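Local atomic coordinates of DNA mismatch repair protein MUTS (Thermus aquaticus, PDB entry 1EWQ), a protein that binds mismatched DNA as an early step of mismatch repair and has a weak ATPase activity. Residues Y81-R84 and L85-G89; P406-D409 and A410-A414; G418-Y421 and F422-E426; R454-Y457 and E458-P461. All coordinates share one frame; numbering follows the deposited sequence.

Contact 1 (Y81-R84 and L85-G89); sequences YAER and LLKMG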
# COMPACT_ATOMS: atom_id res chain seq x y z
N TYR C 81 -9.58 7.79 -14.31
CA TYR C 81 -9.43 8.67 -13.15
C TYR C 81 -10.35 8.22 -12.02
O TYR C 81 -9.96 8.22 -10.86
CB TYR C 81 -9.77 10.12 -13.53
CG TYR C 81 -8.68 10.86 -14.28
CD1 TYR C 81 -7.48 11.22 -13.66
CD2 TYR C 81 -8.87 11.25 -15.61
CE1 TYR C 81 -6.50 11.96 -14.34
CE2 TYR C 81 -7.90 11.98 -16.31
CZ TYR C 81 -6.73 12.34 -15.67
OH TYR C 81 -5.80 13.11 -16.34
N ALA C 82 -11.58 7.84 -12.37
CA ALA C 82 -12.54 7.38 -11.36
C ALA C 82 -11.98 6.14 -10.68
O ALA C 82 -12.06 6.01 -9.46
CB ALA C 82 -13.87 7.08 -12.02
N GLU C 83 -11.42 5.23 -11.48
CA GLU C 83 -10.84 4.00 -10.96
C GLU C 83 -9.91 4.36 -9.81
O GLU C 83 -9.98 3.78 -8.73
CB GLU C 83 -10.05 3.27 -12.06
CG GLU C 83 -9.45 1.92 -11.64
CD GLU C 83 -8.63 1.26 -12.75
OE1 GLU C 83 -9.17 1.00 -13.85
OE2 GLU C 83 -7.43 1.00 -12.52
N ARG C 84 -9.05 5.35 -10.05
CA ARG C 84 -8.11 5.78 -9.03
C ARG C 84 -8.80 6.40 -7.83
O ARG C 84 -8.49 6.05 -6.70
CB ARG C 84 -7.09 6.76 -9.62
CG ARG C 84 -5.95 6.10 -10.37
CD ARG C 84 -4.78 7.06 -10.52
NE ARG C 84 -5.04 8.09 -11.51
CZ ARG C 84 -4.40 9.25 -11.57
NH1 ARG C 84 -3.44 9.54 -10.70
NH2 ARG C 84 -4.70 10.12 -12.52
N LEU C 85 -9.74 7.30 -8.08
CA LEU C 85 -10.45 7.95 -6.99
C LEU C 85 -11.16 6.92 -6.12
O LEU C 85 -11.12 6.99 -4.89
CB LEU C 85 -11.47 8.95 -7.54
CG LEU C 85 -10.86 10.13 -8.30
CD1 LEU C 85 -11.95 10.90 -9.02
CD2 LEU C 85 -10.11 11.01 -7.31
N LEU C 86 -11.80 5.95 -6.77
CA LEU C 86 -12.51 4.91 -6.04
C LEU C 86 -11.61 4.15 -5.09
O LEU C 86 -11.97 3.91 -3.94
CB LEU C 86 -13.16 3.93 -7.02
CG LEU C 86 -14.43 4.45 -7.69
CD1 LEU C 86 -14.79 3.59 -8.88
CD2 LEU C 86 -15.56 4.46 -6.67
N LYS C 87 -10.42 3.79 -5.57
CA LYS C 87 -9.49 3.02 -4.76
C LYS C 87 -8.93 3.81 -3.58
O LYS C 87 -8.39 3.23 -2.63
CB LYS C 87 -8.38 2.47 -5.65
CG LYS C 87 -8.96 1.65 -6.81
CD LYS C 87 -7.90 0.96 -7.64
CE LYS C 87 -8.54 0.19 -8.80
NZ LYS C 87 -9.51 -0.85 -8.33
N MSE C 88 -9.08 5.12 -3.62
CA MSE C 88 -8.58 5.95 -2.53
C MSE C 88 -9.65 6.16 -1.45
O MSE C 88 -9.36 6.72 -0.40
CB MSE C 88 -8.09 7.30 -3.06
CG MSE C 88 -6.71 7.24 -3.70
SE MSE C 88 -6.16 8.85 -4.64
CE MSE C 88 -5.72 8.05 -6.35
N GLY C 89 -10.87 5.70 -1.71
CA GLY C 89 -11.93 5.84 -0.73
C GLY C 89 -12.98 6.90 -1.01
O GLY C 89 -13.78 7.23 -0.13

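Contact 2 (P406-D409 and A410-A414); sequences PDLD and ALRAA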
# COMPACT_ATOMS: atom_id res chain seq x y z
N PRO C 406 -29.51 3.41 -45.38
CA PRO C 406 -29.58 4.31 -46.54
C PRO C 406 -29.44 5.80 -46.24
O PRO C 406 -28.75 6.52 -46.96
CB PRO C 406 -30.92 3.95 -47.19
CG PRO C 406 -31.73 3.42 -46.04
CD PRO C 406 -30.73 2.61 -45.26
N ASP C 407 -30.08 6.26 -45.17
CA ASP C 407 -30.01 7.67 -44.77
C ASP C 407 -28.52 8.02 -44.58
O ASP C 407 -28.03 9.01 -45.13
CB ASP C 407 -30.76 7.87 -43.45
CG ASP C 407 -30.97 9.34 -43.09
OD1 ASP C 407 -30.03 10.15 -43.29
OD2 ASP C 407 -32.06 9.69 -42.59
N LEU C 408 -27.83 7.18 -43.80
CA LEU C 408 -26.40 7.35 -43.51
C LEU C 408 -25.53 7.27 -44.76
O LEU C 408 -24.63 8.09 -44.95
CB LEU C 408 -25.95 6.30 -42.49
CG LEU C 408 -24.48 6.24 -42.06
CD1 LEU C 408 -24.02 7.60 -41.52
CD2 LEU C 408 -24.31 5.16 -40.99
N ASP C 409 -25.78 6.28 -45.61
CA ASP C 409 -24.99 6.13 -46.83
C ASP C 409 -25.18 7.33 -47.76
O ASP C 409 -24.25 7.77 -48.42
CB ASP C 409 -25.37 4.83 -47.54
CG ASP C 409 -24.90 3.61 -46.79
OD1 ASP C 409 -23.70 3.52 -46.51
OD2 ASP C 409 -25.73 2.74 -46.48
N ALA C 410 -26.40 7.85 -47.81
CA ALA C 410 -26.68 9.01 -48.65
C ALA C 410 -25.81 10.14 -48.10
O ALA C 410 -25.18 10.88 -48.85
CB ALA C 410 -28.16 9.39 -48.57
N LEU C 411 -25.79 10.24 -46.77
CA LEU C 411 -25.02 11.27 -46.09
C LEU C 411 -23.51 11.14 -46.32
O LEU C 411 -22.83 12.14 -46.56
CB LEU C 411 -25.33 11.26 -44.60
CG LEU C 411 -26.74 11.69 -44.18
CD1 LEU C 411 -26.94 11.42 -42.69
CD2 LEU C 411 -26.94 13.17 -44.48
N ARG C 412 -23.00 9.92 -46.24
CA ARG C 412 -21.57 9.69 -46.44
C ARG C 412 -21.16 9.96 -47.89
O ARG C 412 -20.10 10.53 -48.15
CB ARG C 412 -21.18 8.25 -46.07
CG ARG C 412 -21.24 7.92 -44.58
CD ARG C 412 -19.97 7.15 -44.17
NE ARG C 412 -20.11 6.40 -42.93
CZ ARG C 412 -20.89 5.33 -42.78
NH1 ARG C 412 -21.62 4.89 -43.80
NH2 ARG C 412 -20.93 4.70 -41.61
N ALA C 413 -22.00 9.53 -48.82
CA ALA C 413 -21.74 9.72 -50.24
C ALA C 413 -21.51 11.20 -50.54
O ALA C 413 -20.52 11.56 -51.17
CB ALA C 413 -22.93 9.21 -51.06
N ALA C 414 -22.43 12.03 -50.07
CA ALA C 414 -22.35 13.47 -50.27
C ALA C 414 -21.12 14.07 -49.59
O ALA C 414 -20.60 15.10 -50.03
CB ALA C 414 -23.61 14.14 -49.75

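Contact 3 (G418-Y421 and F422-E426); sequences GVAY and FLELE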
# COMPACT_ATOMS: atom_id res chain seq x y z
N GLY C 418 -18.10 16.06 -51.26
CA GLY C 418 -17.77 17.37 -50.73
C GLY C 418 -16.28 17.52 -50.51
O GLY C 418 -15.72 18.60 -50.70
N VAL C 419 -15.62 16.43 -50.13
CA VAL C 419 -14.19 16.44 -49.89
C VAL C 419 -13.41 16.37 -51.21
O VAL C 419 -12.34 16.96 -51.33
CB VAL C 419 -13.77 15.26 -48.97
CG1 VAL C 419 -12.25 15.17 -48.86
CG2 VAL C 419 -14.38 15.45 -47.59
N ALA C 420 -13.95 15.65 -52.18
CA ALA C 420 -13.29 15.53 -53.48
C ALA C 420 -13.16 16.91 -54.12
O ALA C 420 -12.17 17.22 -54.77
CB ALA C 420 -14.09 14.60 -54.39
N TYR C 421 -14.19 17.73 -53.92
CA TYR C 421 -14.22 19.08 -54.45
C TYR C 421 -12.93 19.83 -54.15
O TYR C 421 -12.33 20.42 -55.04
CB TYR C 421 -15.39 19.86 -53.85
CG TYR C 421 -15.32 21.34 -54.14
CD1 TYR C 421 -15.83 21.86 -55.32
CD2 TYR C 421 -14.73 22.22 -53.23
CE1 TYR C 421 -15.75 23.22 -55.60
CE2 TYR C 421 -14.64 23.58 -53.49
CZ TYR C 421 -15.16 24.07 -54.68
OH TYR C 421 -15.08 25.42 -54.95
N PHE C 422 -12.51 19.81 -52.89
CA PHE C 422 -11.31 20.53 -52.49
C PHE C 422 -10.05 19.99 -53.15
O PHE C 422 -9.14 20.75 -53.50
CB PHE C 422 -11.16 20.52 -50.97
CG PHE C 422 -12.22 21.32 -50.27
CD1 PHE C 422 -13.27 20.69 -49.62
CD2 PHE C 422 -12.18 22.71 -50.29
CE1 PHE C 422 -14.27 21.43 -49.00
CE2 PHE C 422 -13.18 23.46 -49.67
CZ PHE C 422 -14.23 22.82 -49.03
N LEU C 423 -9.99 18.67 -53.33
CA LEU C 423 -8.84 18.05 -53.96
C LEU C 423 -8.73 18.54 -55.40
O LEU C 423 -7.63 18.81 -55.90
CB LEU C 423 -8.97 16.53 -53.94
CG LEU C 423 -7.72 15.74 -54.31
CD1 LEU C 423 -6.61 16.04 -53.33
CD2 LEU C 423 -8.05 14.26 -54.30
N GLU C 424 -9.87 18.65 -56.07
CA GLU C 424 -9.92 19.11 -57.45
C GLU C 424 -9.58 20.60 -57.51
O GLU C 424 -8.94 21.05 -58.45
CB GLU C 424 -11.32 18.89 -58.03
CG GLU C 424 -11.61 17.45 -58.40
CD GLU C 424 -13.10 17.12 -58.35
OE1 GLU C 424 -13.92 18.02 -58.66
OE2 GLU C 424 -13.44 15.97 -58.01
N LEU C 425 -10.01 21.35 -56.50
CA LEU C 425 -9.74 22.77 -56.46
C LEU C 425 -8.23 23.02 -56.43
O LEU C 425 -7.73 23.89 -57.14
CB LEU C 425 -10.39 23.40 -55.22
CG LEU C 425 -10.39 24.92 -55.17
CD1 LEU C 425 -11.32 25.44 -56.25
CD2 LEU C 425 -10.83 25.41 -53.79
N GLU C 426 -7.51 22.26 -55.62
CA GLU C 426 -6.06 22.42 -55.52
C GLU C 426 -5.41 22.29 -56.89
O GLU C 426 -4.48 23.02 -57.21
CB GLU C 426 -5.45 21.38 -54.58
CG GLU C 426 -3.97 21.63 -54.31
CD GLU C 426 -3.32 20.58 -53.44
OE1 GLU C 426 -3.02 19.48 -53.95
OE2 GLU C 426 -3.12 20.86 -52.24

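Contact 4 (R454-Y457 and E458-P461); sequences RPYY and ERVP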
# COMPACT_ATOMS: atom_id res chain seq x y z
N ARG C 454 5.99 31.97 -49.72
CA ARG C 454 6.58 33.28 -49.94
C ARG C 454 7.08 33.57 -51.35
O ARG C 454 6.78 34.63 -51.90
CB ARG C 454 7.73 33.51 -48.93
CG ARG C 454 8.34 34.92 -48.99
CD ARG C 454 9.38 35.11 -47.90
NE ARG C 454 8.78 35.18 -46.57
CZ ARG C 454 8.01 36.17 -46.14
NH1 ARG C 454 7.73 37.20 -46.93
NH2 ARG C 454 7.50 36.14 -44.92
N PRO C 455 7.85 32.65 -51.96
CA PRO C 455 8.35 32.87 -53.32
C PRO C 455 7.28 33.16 -54.38
O PRO C 455 7.60 33.62 -55.48
CB PRO C 455 9.14 31.59 -53.61
CG PRO C 455 9.63 31.18 -52.26
CD PRO C 455 8.39 31.39 -51.41
N TYR C 456 6.02 32.89 -54.07
CA TYR C 456 4.98 33.15 -55.04
C TYR C 456 3.96 34.20 -54.59
O TYR C 456 2.93 34.36 -55.24
CB TYR C 456 4.24 31.87 -55.42
CG TYR C 456 5.13 30.81 -56.04
CD1 TYR C 456 5.83 29.90 -55.24
CD2 TYR C 456 5.30 30.73 -57.43
CE1 TYR C 456 6.67 28.95 -55.81
CE2 TYR C 456 6.14 29.78 -58.00
CZ TYR C 456 6.82 28.90 -57.19
OH TYR C 456 7.68 27.98 -57.76
N TYR C 457 4.24 34.91 -53.50
CA TYR C 457 3.31 35.93 -53.02
C TYR C 457 2.87 36.97 -54.07
O TYR C 457 1.71 37.33 -54.11
CB TYR C 457 3.90 36.68 -51.81
CG TYR C 457 3.90 35.91 -50.50
CD1 TYR C 457 3.45 34.59 -50.44
CD2 TYR C 457 4.38 36.49 -49.33
CE1 TYR C 457 3.47 33.87 -49.24
CE2 TYR C 457 4.41 35.79 -48.12
CZ TYR C 457 3.96 34.48 -48.08
OH TYR C 457 4.01 33.78 -46.90
N GLU C 458 3.79 37.43 -54.91
CA GLU C 458 3.44 38.44 -55.93
C GLU C 458 2.78 37.76 -57.12
O GLU C 458 2.45 38.40 -58.13
CB GLU C 458 4.71 39.18 -56.42
CG GLU C 458 5.73 39.51 -55.33
CD GLU C 458 6.87 40.39 -55.85
OE1 GLU C 458 7.96 40.39 -55.25
OE2 GLU C 458 6.67 41.10 -56.85
N ARG C 459 2.56 36.46 -56.99
CA ARG C 459 1.97 35.64 -58.04
C ARG C 459 0.49 35.30 -57.73
O ARG C 459 -0.22 34.74 -58.56
CB ARG C 459 2.81 34.38 -58.17
CG ARG C 459 3.17 33.96 -59.56
CD ARG C 459 3.84 35.05 -60.40
NE ARG C 459 3.56 34.74 -61.80
CZ ARG C 459 3.73 35.58 -62.82
NH1 ARG C 459 4.21 36.80 -62.63
NH2 ARG C 459 3.38 35.19 -64.04
N VAL C 460 0.05 35.65 -56.53
CA VAL C 460 -1.32 35.37 -56.07
C VAL C 460 -2.40 36.19 -56.80
O VAL C 460 -2.32 37.41 -56.87
CB VAL C 460 -1.44 35.63 -54.56
CG1 VAL C 460 -2.87 35.40 -54.10
CG2 VAL C 460 -0.49 34.73 -53.80
N PRO C 461 -3.43 35.52 -57.34
CA PRO C 461 -4.47 36.28 -58.03
C PRO C 461 -5.23 37.22 -57.10
O PRO C 461 -5.32 36.99 -55.89
CB PRO C 461 -5.36 35.19 -58.64
CG PRO C 461 -5.17 34.04 -57.73
CD PRO C 461 -3.70 34.07 -57.41

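Contact 1 (Y81-R84 and L85-G89)
The carbonyl oxygen of Ala82 accepts the amide of Leu86, N to O 2.7 Å, in a bond that lies nearly along the C=O axis. Leu85 N reaches Tyr81 O at 2.9 Å, within the carbonyl plane, and Lys87 N reaches Glu83 O at 3.2 Å, so three successive i to i+4 bonds tie the last turns of helix 78-87 together. On the outer side Glu83 and Lys87 run side by side in the same direction. The Glu83 chain leaves with CG anti to its amide nitrogen (chi1 -177°), which brings CG within 3.4 Å of Lys87 CE. The charged ends stay apart, OE2 of Glu83 to NZ of Lys87 5.0 Å, too far for a salt bridge, so any attraction is probably weak; the methylenes do the touching. Met88, present as selenomethionine, folds its methyl CE back against Arg84, 3.8 Å from Arg84 CB, while its amide makes a weak bond to Arg84 O. Tyr81, Ala82 and Leu85 are buried: Leu85 packs on Leu54 of helix 44-54 and on Leu92 of strand 92-97, and Tyr81 also packs against a phosphate of the bound DNA. Apolar residues thus suit the inner side and long charged ones the outer. Gly89 then takes a positive phi (105°), which suits a residue without CB, and its amide bonds to Leu86 O, closing the helix with a Schellman motif.

Contact 2 (P406-D409 and A410-A414)
This is a local side-chain contact in the first two turns of helix 406-433, one of the long helices of MutS domain III, where Leu408 and Asp409 meet Arg412. Four consecutive i to i+4 backbone bonds establish the helix from its first residue, the shortest being Ala410 N to Pro406 O and Arg412 N to Leu408 O, both 2.8 Å. Proline suits the opening position, where its nitrogen has no hydrogen to donate. Leu408 lies across Arg412: its CG sits 3.5 Å above one face of the guanidinium, offset toward the rim, and its CD2 is 3.5 Å from Arg412 NH2. The arginine gets there by a bend at chi2 (-135°), which turns the chain back over the leucine. Asp409 OD1 comes in at the guanidinium edge, near its plane, 3.7 Å from Arg412 NH1; the carboxylate and guanidinium planes stand 49° apart. That salt bridge is long, and OD1 has its stronger partner in the amide of Gly403. On the neighbouring side Leu411 brings CD1 within 3.4 Å of Asp407 OD1 and packs on Ile495 of helix 479-511. Arg412 NH2 has a weak hydrogen bond to Ile400 O and a long ion pair with Glu499, whereas NH1 is buried without a hydrogen-bond partner. The charge of Arg412 is probably balanced by Asp409 and Glu499, both at long range, while the leucine covers one face of the guanidinium.

Contact 3 (G418-Y421 and F422-E426)
The ring of Phe422 receives the edge of Tyr421 on one face: CD2 of the tyrosine stands 3.8 Å above the ring plane, over its centre. The planes are 85° apart and the centroids 5.2 Å, a T-shaped pair between sequence neighbours. At the edge of the phenylalanine, near its plane, lies the carbonyl oxygen of Val419, and Gly418 O comes within 3.4 Å of Phe422 CD1 obliquely. The two rings can meet because their first torsions differ: Tyr421 has CG anti to the backbone nitrogen (chi1 168°), whereas Phe422 has CG anti to the carbonyl carbon (chi1 -67°), bringing the rings together on one side of the helix. Further along, Leu425 runs beside Tyr421 in the same direction, with its CD1 4.0 Å from the tyrosine OH and its CD2 4.2 Å from CE2. The phenol oxygen is buried with no hydrogen-bond partner in the model, so packing holds this ring. The backbone beneath is regular from Ala420 on: Leu425 N binds Tyr421 O at 2.9 Å and Glu424 N binds Ala420 O at 3.0 Å. Phe422 also stacks with Tyr448 and touches Val440 of strand 439-443, while Tyr421 and Leu425 pack on helix 479-511. Large apolar and aromatic residues suit this side, which faces helix 479-511 and the sheet. Paired helices 406-433 and 479-511, meeting a small antiparallel sheet, correspond to the lever helices and clamp described for MutS proteins.

Contact 4 (R454-Y457 and E458-P461)
Tight packing here is mostly backbone work: Arg459 N donates to Tyr456 O at 2.8 Å, an i to i+3 bond whose donor lies 55° out of the carbonyl plane and so misses the oxygen lone pairs. The same oxygen is pressed by Arg459 CB at 2.9 Å, and the CB atoms of Tyr456 and Arg459 are 4.0 Å apart. Arg459 CG lies at the edge of the Tyr456 ring, near its plane, as a loose approach; the ring also touches Ile435, Pro436 and Thr437. One residue further on, Val460 N makes a weak bond of 3.4 Å to Tyr457 O, and its CG2 rests 3.4 Å from that oxygen; the valine also packs on Tyr476. Such i to i+3 pairing marks the 3-10 turn within the connection between strands 449-453 and 465-469 in the four-stranded antiparallel sheet of the clamp region. A flat ring suits position 457: Arg454 CA sits 3.2 Å above one face of Tyr457, toward the rim, and Tyr457 CE2 lies 3.8 Å above one face of the Arg454 guanidinium. Tyr457 also touches Gln474. The solvent side is looser. Glu458 is exposed, its chain extended, and the guanidinium end of Arg459 leads away from the turn, as suits a long charged residue at the surface.

How the contacts relate
Contacts 2 and 3 share helix 406-433, in series along it with centres 18 Å apart, and both pack on helix 479-511. Contact 4 follows in the loop after strand 449-453, its centre 22 Å from that of contact 3 and its nearest atoms about 10 Å away, so these three trace the helical arm out to its sheet. Contact 1 belongs to MutS domain I and stands apart, its centre 43 Å from that of contact 2 and 57 Å from that of contact 4. Nearest atoms lie about 4 Å from the DNA for contact 1, 9 Å for contact 4, 13 Å for contact 3 and 20 Å for contact 2. All lie away from the predicted ATP site.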